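Local atomic coordinates of LP04448p (Drosophila melanogaster, PDB entry 2QK2), a protein that probably binds tubulin through HEAT-repeat TOG domains and tracks growing microtubule plus ends, as a member of the XMAP215 family. Residues Thr30-Ser35 against Val71-Met76; Ala98-Leu103 against Glu132-Ser137; Glu140-Lys145 against Ser151-Phe156. All coordinates share one frame; numbering follows the deposited sequence.

Contact 1: residues Thr30-Ser35 against Val71-Met76; sequences TLRKES and VVLVAM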
loop_
_atom_site.group_PDB
_atom_site.type_symbol
_atom_site.label_atom_id
_atom_site.label_comp_id
_atom_site.label_asym_id
_atom_site.label_seq_id
_atom_site.Cartn_x
_atom_site.Cartn_y
_atom_site.Cartn_z
ATOM N N THR A 30 25.905 6.821 1.742
ATOM C CA THR A 30 25.723 8.194 2.207
ATOM C C THR A 30 25.495 9.159 1.053
ATOM O O THR A 30 24.913 10.226 1.237
ATOM C CB THR A 30 26.924 8.683 3.051
ATOM O OG1 THR A 30 28.151 8.359 2.387
ATOM C CG2 THR A 30 26.901 8.030 4.421
ATOM N N LEU A 31 25.949 8.791 -0.140
ATOM C CA LEU A 31 25.740 9.651 -1.296
ATOM C C LEU A 31 24.316 9.431 -1.800
ATOM O O LEU A 31 23.640 10.376 -2.206
ATOM C CB LEU A 31 26.756 9.340 -2.402
ATOM C CG LEU A 31 28.218 9.680 -2.087
ATOM C CD1 LEU A 31 29.090 9.412 -3.315
ATOM C CD2 LEU A 31 28.328 11.143 -1.678
ATOM N N ARG A 32 23.859 8.182 -1.771
ATOM C CA ARG A 32 22.499 7.890 -2.210
ATOM C C ARG A 32 21.553 8.589 -1.226
ATOM O O ARG A 32 20.547 9.173 -1.628
ATOM C CB ARG A 32 22.245 6.374 -2.230
ATOM C CG ARG A 32 23.194 5.602 -3.160
ATOM C CD ARG A 32 22.618 4.260 -3.620
ATOM N NE ARG A 32 22.488 3.278 -2.547
ATOM C CZ ARG A 32 23.508 2.674 -1.939
ATOM N NH1 ARG A 32 24.764 2.943 -2.292
ATOM N NH2 ARG A 32 23.272 1.790 -0.978
ATOM N N LYS A 33 21.897 8.539 0.061
ATOM C CA LYS A 33 21.099 9.185 1.103
ATOM C C LYS A 33 20.909 10.677 0.821
ATOM O O LYS A 33 19.826 11.232 1.040
ATOM C CB LYS A 33 21.777 9.021 2.470
ATOM C CG LYS A 33 21.150 9.873 3.571
ATOM C CD LYS A 33 21.935 9.790 4.865
ATOM C CE LYS A 33 23.316 10.416 4.728
ATOM N NZ LYS A 33 23.265 11.896 4.589
ATOM N N GLU A 34 21.958 11.331 0.333
ATOM C CA GLU A 34 21.874 12.758 0.046
ATOM C C GLU A 34 20.767 13.122 -0.949
ATOM O O GLU A 34 20.073 14.122 -0.760
ATOM C CB GLU A 34 23.237 13.279 -0.431
ATOM C CG GLU A 34 24.338 13.042 0.609
ATOM C CD GLU A 34 25.661 13.713 0.270
ATOM O OE1 GLU A 34 25.973 13.866 -0.930
ATOM O OE2 GLU A 34 26.397 14.069 1.216
ATOM N N SER A 35 20.592 12.320 -1.998
ATOM C CA SER A 35 19.532 12.593 -2.970
ATOM C C SER A 35 18.160 12.424 -2.316
ATOM O O SER A 35 17.290 13.284 -2.453
ATOM C CB SER A 35 19.628 11.646 -4.176
ATOM O OG SER A 35 20.644 12.045 -5.080
ATOM N N VAL A 71 18.815 -0.882 4.412
ATOM C CA VAL A 71 17.437 -0.710 4.860
ATOM C C VAL A 71 17.055 0.723 5.215
ATOM O O VAL A 71 15.879 1.076 5.187
ATOM C CB VAL A 71 17.100 -1.634 6.055
ATOM C CG1 VAL A 71 17.212 -3.081 5.619
ATOM C CG2 VAL A 71 18.027 -1.348 7.237
ATOM N N VAL A 72 18.036 1.550 5.550
ATOM C CA VAL A 72 17.737 2.942 5.864
ATOM C C VAL A 72 17.303 3.654 4.575
ATOM O O VAL A 72 16.402 4.497 4.586
ATOM C CB VAL A 72 18.967 3.661 6.466
ATOM C CG1 VAL A 72 18.758 5.163 6.447
ATOM C CG2 VAL A 72 19.182 3.190 7.898
ATOM N N LEU A 73 17.952 3.303 3.471
ATOM C CA LEU A 73 17.636 3.882 2.166
ATOM C C LEU A 73 16.287 3.353 1.666
ATOM O O LEU A 73 15.510 4.087 1.065
ATOM C CB LEU A 73 18.749 3.546 1.169
ATOM C CG LEU A 73 19.812 4.632 0.930
ATOM C CD1 LEU A 73 20.059 5.441 2.191
ATOM C CD2 LEU A 73 21.091 3.978 0.429
ATOM N N VAL A 74 16.015 2.077 1.921
ATOM C CA VAL A 74 14.749 1.480 1.520
ATOM C C VAL A 74 13.604 2.232 2.204
ATOM O O VAL A 74 12.636 2.625 1.547
ATOM C CB VAL A 74 14.695 -0.010 1.901
ATOM C CG1 VAL A 74 13.295 -0.571 1.666
ATOM C CG2 VAL A 74 15.720 -0.782 1.067
ATOM N N ALA A 75 13.729 2.454 3.512
ATOM C CA ALA A 75 12.701 3.173 4.273
ATOM C C ALA A 75 12.526 4.597 3.765
ATOM O O ALA A 75 11.399 5.073 3.617
ATOM C CB ALA A 75 13.058 3.201 5.767
HETATM N N MSE A 76 13.634 5.289 3.511
HETATM C CA MSE A 76 13.549 6.664 3.012
HETATM C C MSE A 76 12.861 6.704 1.645
HETATM O O MSE A 76 12.046 7.589 1.375
HETATM C CB MSE A 76 14.943 7.289 2.878
HETATM C CG MSE A 76 15.676 7.568 4.194
HETATM SE SE MSE A 76 17.410 8.396 3.795
HETATM C CE MSE A 76 16.827 10.198 3.471
#
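R32 sends its guanidinium past L73 and is gripped at several points: NE forms a salt bridge with D68, while NH1 bonds to the carbonyl oxygen of E26 and, weakly, to that of K27. The setting is the helix-against-helix stacking of a HEAT-repeat TOG domain. Here helix 29-45 and helix 71-88 run almost in the same direction, their local axes 11° apart and 10.3 Å away from each other. L73 points toward helix 29-45 and divides its two methyls between R32 and K33. CD2 lies 3.4 Å from R32 NE, meeting the guanidinium obliquely where the arginine chain crosses the leucine at about a right angle. CD1 lies 4.0 Å from K33 CB. R32 reaches D68 because its chain bends at the third torsion (chi3 -68°), wrapping the polar end round the leucine methyl. K33 behaves differently: its CB and CG line the contact, but two successive bends carry NZ off to a salt bridge with E37. What remains facing helix 71-88 is aliphatic, and the selenomethionine M76 fills in beside it. Its SE sits 4.0 Å from K33 CG, and its terminal CE lies 4.0 Å from K33 O.

Contact 2: residues Ala98-Leu103 against Glu132-Ser137; sequences ACVPSL and EAQQES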
loop_
_atom_site.group_PDB
_atom_site.type_symbol
_atom_site.label_atom_id
_atom_site.label_comp_id
_atom_site.label_asym_id
_atom_site.label_seq_id
_atom_site.Cartn_x
_atom_site.Cartn_y
_atom_site.Cartn_z
ATOM N N ALA A 98 2.448 -0.488 -11.563
ATOM C CA ALA A 98 3.819 -0.989 -11.560
ATOM C C ALA A 98 4.415 -0.969 -10.147
ATOM O O ALA A 98 5.301 -1.763 -9.829
ATOM C CB ALA A 98 4.681 -0.164 -12.516
ATOM N N CYS A 99 3.913 -0.078 -9.296
ATOM C CA CYS A 99 4.405 0.027 -7.925
ATOM C C CYS A 99 3.888 -1.055 -6.980
ATOM O O CYS A 99 4.650 -1.607 -6.190
ATOM C CB CYS A 99 4.035 1.387 -7.322
ATOM S SG CYS A 99 4.937 2.808 -7.967
ATOM N N VAL A 100 2.591 -1.346 -7.055
ATOM C CA VAL A 100 1.963 -2.317 -6.156
ATOM C C VAL A 100 2.683 -3.659 -5.988
ATOM O O VAL A 100 3.004 -4.052 -4.865
ATOM C CB VAL A 100 0.477 -2.544 -6.555
ATOM C CG1 VAL A 100 -0.123 -3.702 -5.756
ATOM C CG2 VAL A 100 -0.323 -1.262 -6.288
ATOM N N PRO A 101 2.944 -4.381 -7.088
ATOM C CA PRO A 101 3.633 -5.674 -6.994
ATOM C C PRO A 101 5.000 -5.586 -6.302
ATOM O O PRO A 101 5.343 -6.437 -5.482
ATOM C CB PRO A 101 3.763 -6.101 -8.456
ATOM C CG PRO A 101 2.559 -5.483 -9.092
ATOM C CD PRO A 101 2.527 -4.109 -8.474
ATOM N N SER A 102 5.775 -4.557 -6.642
ATOM C CA SER A 102 7.106 -4.365 -6.063
ATOM C C SER A 102 7.039 -4.115 -4.565
ATOM O O SER A 102 7.822 -4.672 -3.795
ATOM C CB SER A 102 7.819 -3.182 -6.731
ATOM O OG SER A 102 7.886 -3.359 -8.134
ATOM N N LEU A 103 6.111 -3.259 -4.155
ATOM C CA LEU A 103 5.953 -2.951 -2.741
ATOM C C LEU A 103 5.540 -4.189 -1.940
ATOM O O LEU A 103 6.119 -4.473 -0.886
ATOM C CB LEU A 103 4.926 -1.832 -2.558
ATOM C CG LEU A 103 5.417 -0.446 -3.007
ATOM C CD1 LEU A 103 4.253 0.534 -3.050
ATOM C CD2 LEU A 103 6.503 0.049 -2.046
ATOM N N GLU A 132 -10.134 -3.463 -7.819
ATOM C CA GLU A 132 -10.481 -4.051 -9.107
ATOM C C GLU A 132 -9.265 -3.988 -10.034
ATOM O O GLU A 132 -8.902 -4.982 -10.670
ATOM C CB GLU A 132 -11.663 -3.292 -9.727
ATOM C CG GLU A 132 -12.115 -3.784 -11.107
ATOM C CD GLU A 132 -12.610 -5.227 -11.112
ATOM O OE1 GLU A 132 -13.460 -5.590 -10.267
ATOM O OE2 GLU A 132 -12.156 -6.006 -11.977
ATOM N N ALA A 133 -8.622 -2.826 -10.085
ATOM C CA ALA A 133 -7.451 -2.640 -10.939
ATOM C C ALA A 133 -6.222 -3.425 -10.476
ATOM O O ALA A 133 -5.428 -3.886 -11.298
ATOM C CB ALA A 133 -7.108 -1.157 -11.031
ATOM N N GLN A 134 -6.073 -3.593 -9.165
ATOM C CA GLN A 134 -4.913 -4.294 -8.616
ATOM C C GLN A 134 -5.152 -5.731 -8.161
ATOM O O GLN A 134 -4.259 -6.344 -7.577
ATOM C CB GLN A 134 -4.358 -3.501 -7.430
ATOM C CG GLN A 134 -4.055 -2.043 -7.728
ATOM C CD GLN A 134 -3.132 -1.886 -8.915
ATOM O OE1 GLN A 134 -2.149 -2.612 -9.040
ATOM N NE2 GLN A 134 -3.440 -0.934 -9.794
ATOM N N GLN A 135 -6.332 -6.280 -8.432
ATOM C CA GLN A 135 -6.644 -7.637 -7.976
ATOM C C GLN A 135 -5.637 -8.735 -8.302
ATOM O O GLN A 135 -5.327 -9.564 -7.442
ATOM C CB GLN A 135 -8.030 -8.064 -8.470
ATOM C CG GLN A 135 -8.227 -7.961 -9.967
ATOM C CD GLN A 135 -9.606 -8.411 -10.384
ATOM O OE1 GLN A 135 -9.890 -9.607 -10.440
ATOM N NE2 GLN A 135 -10.480 -7.452 -10.661
ATOM N N GLU A 136 -5.125 -8.762 -9.528
ATOM C CA GLU A 136 -4.163 -9.800 -9.893
ATOM C C GLU A 136 -2.916 -9.765 -9.018
ATOM O O GLU A 136 -2.487 -10.795 -8.497
ATOM C CB GLU A 136 -3.765 -9.679 -11.364
ATOM C CG GLU A 136 -4.878 -10.023 -12.336
ATOM C CD GLU A 136 -4.410 -10.012 -13.781
ATOM O OE1 GLU A 136 -3.450 -10.751 -14.109
ATOM O OE2 GLU A 136 -5.002 -9.265 -14.591
ATOM N N SER A 137 -2.333 -8.583 -8.852
ATOM C CA SER A 137 -1.137 -8.440 -8.028
ATOM C C SER A 137 -1.432 -8.823 -6.582
ATOM O O SER A 137 -0.669 -9.560 -5.950
ATOM C CB SER A 137 -0.629 -6.997 -8.082
ATOM O OG SER A 137 -0.265 -6.641 -9.405
#
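V100 and Q134 face each other where helix 93-105 meets helix 131-141, two neighbouring helices of the HEAT-type solenoid whose local axes cross at -37° and come within 9.7 Å. Q134 folds rather than extends: CG is anti to its own carbonyl carbon (chi1 -53°), and a bend at chi2 (-54°) brings the amide's oxygen end up to V100. OE1 then lies 3.6 Å from V100 CG2. NE2 is held by hydrogen bonds to T129 OG1 and S97 OG, which fixes the rotation of the amide and leaves OE1 against the valine. V100 uses both methyls: CG2, anti to the carbonyl carbon, lies nearer the glutamine, and CG1, anti to the backbone N, also reaches S137 CB at 4.1 Å. An alanine here would lose both methyls, and is likely to open a gap beside Q134 OE1 and S137 CB. P101 follows directly in the chain; lacking an N-H, it gives no bond to the preceding turn, and the helix is kinked there. Its ring lies alongside S137, with CG 3.7 Å from S137 CB. The serine hydroxyl comes closer still, S137 OG standing 3.1 Å from P101 CG.

Contact 3: residues Glu140-Lys145 against Ser151-Phe156; sequences ESLSNK and SETALF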
loop_
_atom_site.group_PDB
_atom_site.type_symbol
_atom_site.label_atom_id
_atom_site.label_comp_id
_atom_site.label_asym_id
_atom_site.label_seq_id
_atom_site.Cartn_x
_atom_site.Cartn_y
_atom_site.Cartn_z
ATOM N N GLU A 140 -2.106 -12.603 -6.281
ATOM C CA GLU A 140 -0.852 -13.308 -6.502
ATOM C C GLU A 140 0.032 -13.204 -5.259
ATOM O O GLU A 140 0.696 -14.163 -4.876
ATOM C CB GLU A 140 -0.122 -12.716 -7.711
ATOM C CG GLU A 140 1.183 -13.409 -8.054
ATOM C CD GLU A 140 1.888 -12.760 -9.235
ATOM O OE1 GLU A 140 1.288 -12.715 -10.334
ATOM O OE2 GLU A 140 3.038 -12.291 -9.063
ATOM N N SER A 141 0.024 -12.036 -4.624
ATOM C CA SER A 141 0.838 -11.819 -3.435
ATOM C C SER A 141 0.370 -12.660 -2.244
ATOM O O SER A 141 1.183 -13.068 -1.415
ATOM C CB SER A 141 0.839 -10.336 -3.066
ATOM O OG SER A 141 1.777 -10.076 -2.041
ATOM N N LEU A 142 -0.935 -12.917 -2.152
ATOM C CA LEU A 142 -1.457 -13.732 -1.054
ATOM C C LEU A 142 -0.961 -15.169 -1.192
ATOM O O LEU A 142 -1.091 -15.972 -0.265
ATOM C CB LEU A 142 -2.989 -13.710 -1.037
ATOM C CG LEU A 142 -3.634 -12.447 -0.452
ATOM C CD1 LEU A 142 -5.146 -12.528 -0.604
ATOM C CD2 LEU A 142 -3.251 -12.307 1.022
ATOM N N SER A 143 -0.391 -15.485 -2.352
ATOM C CA SER A 143 0.151 -16.814 -2.611
ATOM C C SER A 143 1.668 -16.839 -2.439
ATOM O O SER A 143 2.288 -17.893 -2.557
ATOM C CB SER A 143 -0.196 -17.277 -4.030
ATOM O OG SER A 143 -1.547 -17.685 -4.115
ATOM N N ASN A 144 2.266 -15.681 -2.176
ATOM C CA ASN A 144 3.712 -15.600 -1.984
ATOM C C ASN A 144 4.084 -16.628 -0.916
ATOM O O ASN A 144 3.357 -16.797 0.062
ATOM C CB ASN A 144 4.098 -14.187 -1.527
ATOM C CG ASN A 144 5.598 -13.939 -1.565
ATOM O OD1 ASN A 144 6.365 -14.566 -0.836
ATOM N ND2 ASN A 144 6.020 -13.010 -2.416
ATOM N N LYS A 145 5.205 -17.316 -1.097
ATOM C CA LYS A 145 5.619 -18.335 -0.135
ATOM C C LYS A 145 6.056 -17.737 1.198
ATOM O O LYS A 145 6.061 -18.417 2.223
ATOM C CB LYS A 145 6.765 -19.185 -0.704
ATOM C CG LYS A 145 8.158 -18.561 -0.580
ATOM C CD LYS A 145 8.633 -17.889 -1.870
ATOM C CE LYS A 145 7.791 -16.673 -2.237
ATOM N NZ LYS A 145 8.264 -16.011 -3.489
ATOM N N SER A 151 0.958 -12.007 5.202
ATOM C CA SER A 151 0.363 -11.242 6.287
ATOM C C SER A 151 0.178 -9.770 5.932
ATOM O O SER A 151 -0.916 -9.223 6.078
ATOM C CB SER A 151 1.227 -11.355 7.547
ATOM O OG SER A 151 0.710 -10.529 8.574
ATOM N N GLU A 152 1.250 -9.126 5.472
ATOM C CA GLU A 152 1.176 -7.708 5.122
ATOM C C GLU A 152 0.236 -7.465 3.949
ATOM O O GLU A 152 -0.367 -6.398 3.845
ATOM C CB GLU A 152 2.566 -7.153 4.809
ATOM C CG GLU A 152 3.496 -7.019 6.031
ATOM C CD GLU A 152 2.981 -6.038 7.081
ATOM O OE1 GLU A 152 2.421 -4.981 6.704
ATOM O OE2 GLU A 152 3.154 -6.315 8.292
ATOM N N THR A 153 0.100 -8.452 3.068
ATOM C CA THR A 153 -0.805 -8.298 1.939
ATOM C C THR A 153 -2.235 -8.294 2.487
ATOM O O THR A 153 -3.056 -7.470 2.091
ATOM C CB THR A 153 -0.653 -9.445 0.913
ATOM O OG1 THR A 153 0.672 -9.429 0.366
ATOM C CG2 THR A 153 -1.651 -9.277 -0.227
ATOM N N ALA A 154 -2.523 -9.205 3.416
ATOM C CA ALA A 154 -3.857 -9.278 4.008
ATOM C C ALA A 154 -4.159 -8.009 4.793
ATOM O O ALA A 154 -5.277 -7.511 4.764
ATOM C CB ALA A 154 -3.970 -10.502 4.928
ATOM N N LEU A 155 -3.163 -7.492 5.506
ATOM C CA LEU A 155 -3.354 -6.271 6.285
ATOM C C LEU A 155 -3.555 -5.081 5.343
ATOM O O LEU A 155 -4.311 -4.148 5.648
ATOM C CB LEU A 155 -2.153 -6.031 7.199
ATOM C CG LEU A 155 -2.004 -7.039 8.354
ATOM C CD1 LEU A 155 -0.712 -6.760 9.114
ATOM C CD2 LEU A 155 -3.215 -6.939 9.290
ATOM N N PHE A 156 -2.873 -5.112 4.203
ATOM C CA PHE A 156 -3.022 -4.045 3.209
ATOM C C PHE A 156 -4.483 -4.024 2.743
ATOM O O PHE A 156 -5.095 -2.968 2.619
ATOM C CB PHE A 156 -2.096 -4.295 2.013
ATOM C CG PHE A 156 -2.500 -3.544 0.767
ATOM C CD1 PHE A 156 -2.514 -2.155 0.751
ATOM C CD2 PHE A 156 -2.876 -4.235 -0.382
ATOM C CE1 PHE A 156 -2.897 -1.458 -0.397
ATOM C CE2 PHE A 156 -3.261 -3.549 -1.536
ATOM C CZ PHE A 156 -3.270 -2.159 -1.542
#
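S141 and T153 bring their hydroxyls together at the tight heart of this contact, OG of S141 lying 2.7 Å from OG1 of T153. T153 OG1 also hydrogen-bonds to the carbonyl oxygen of V149, one turn back in its own helix, so this buried hydroxyl has polar company on two fronts. The threonine's branching sorts the neighbours: with OG1 anti to the carbonyl carbon (chi1 -62°) and turned to the serine, CG2 is left for L142. There the packing is apolar, L142 CD2 meeting T153 CG2 at 3.6 Å as the two side chains cross at a slant. The same CD2 reaches on to A154 CB at 4.4 Å, a slacker fit, and L181 of helix 171-185 touches both L142 and A154. In the HEAT-repeat solenoid of a TOG domain this is a turn between two consecutive antiparallel helices, 131-141 and 147-161. S141 to N144 forms a type I beta turn, with N144 N bonded to S141 O at 2.9 Å. The far side of the turn is the loose one: S143 on it, and K145 just beyond, are exposed to solvent. At the turn's end, N144 OD1 accepts a hydrogen bond from N146 N.

The three contacts follow one another along the chain, each closing before the next opens, and all lie in the one all-helical TOG domain. Contact 1 joins helix 29-45 to helix 71-88 well out from the chain's centre; its own centre is 25 Å from that of contact 2 and 26 Å from that of contact 3. Helix 93-105, which opens contact 2, comes directly after helix 71-88. Contacts 2 and 3 are close neighbours, 11 Å between centres, because helix 131-141 serves both: it packs on helix 93-105, then turns back into helix 147-161. Contacts 1 and 2 each skip one helix along the chain, while contact 3 joins consecutive ones, consistent with a HEAT-repeat solenoid.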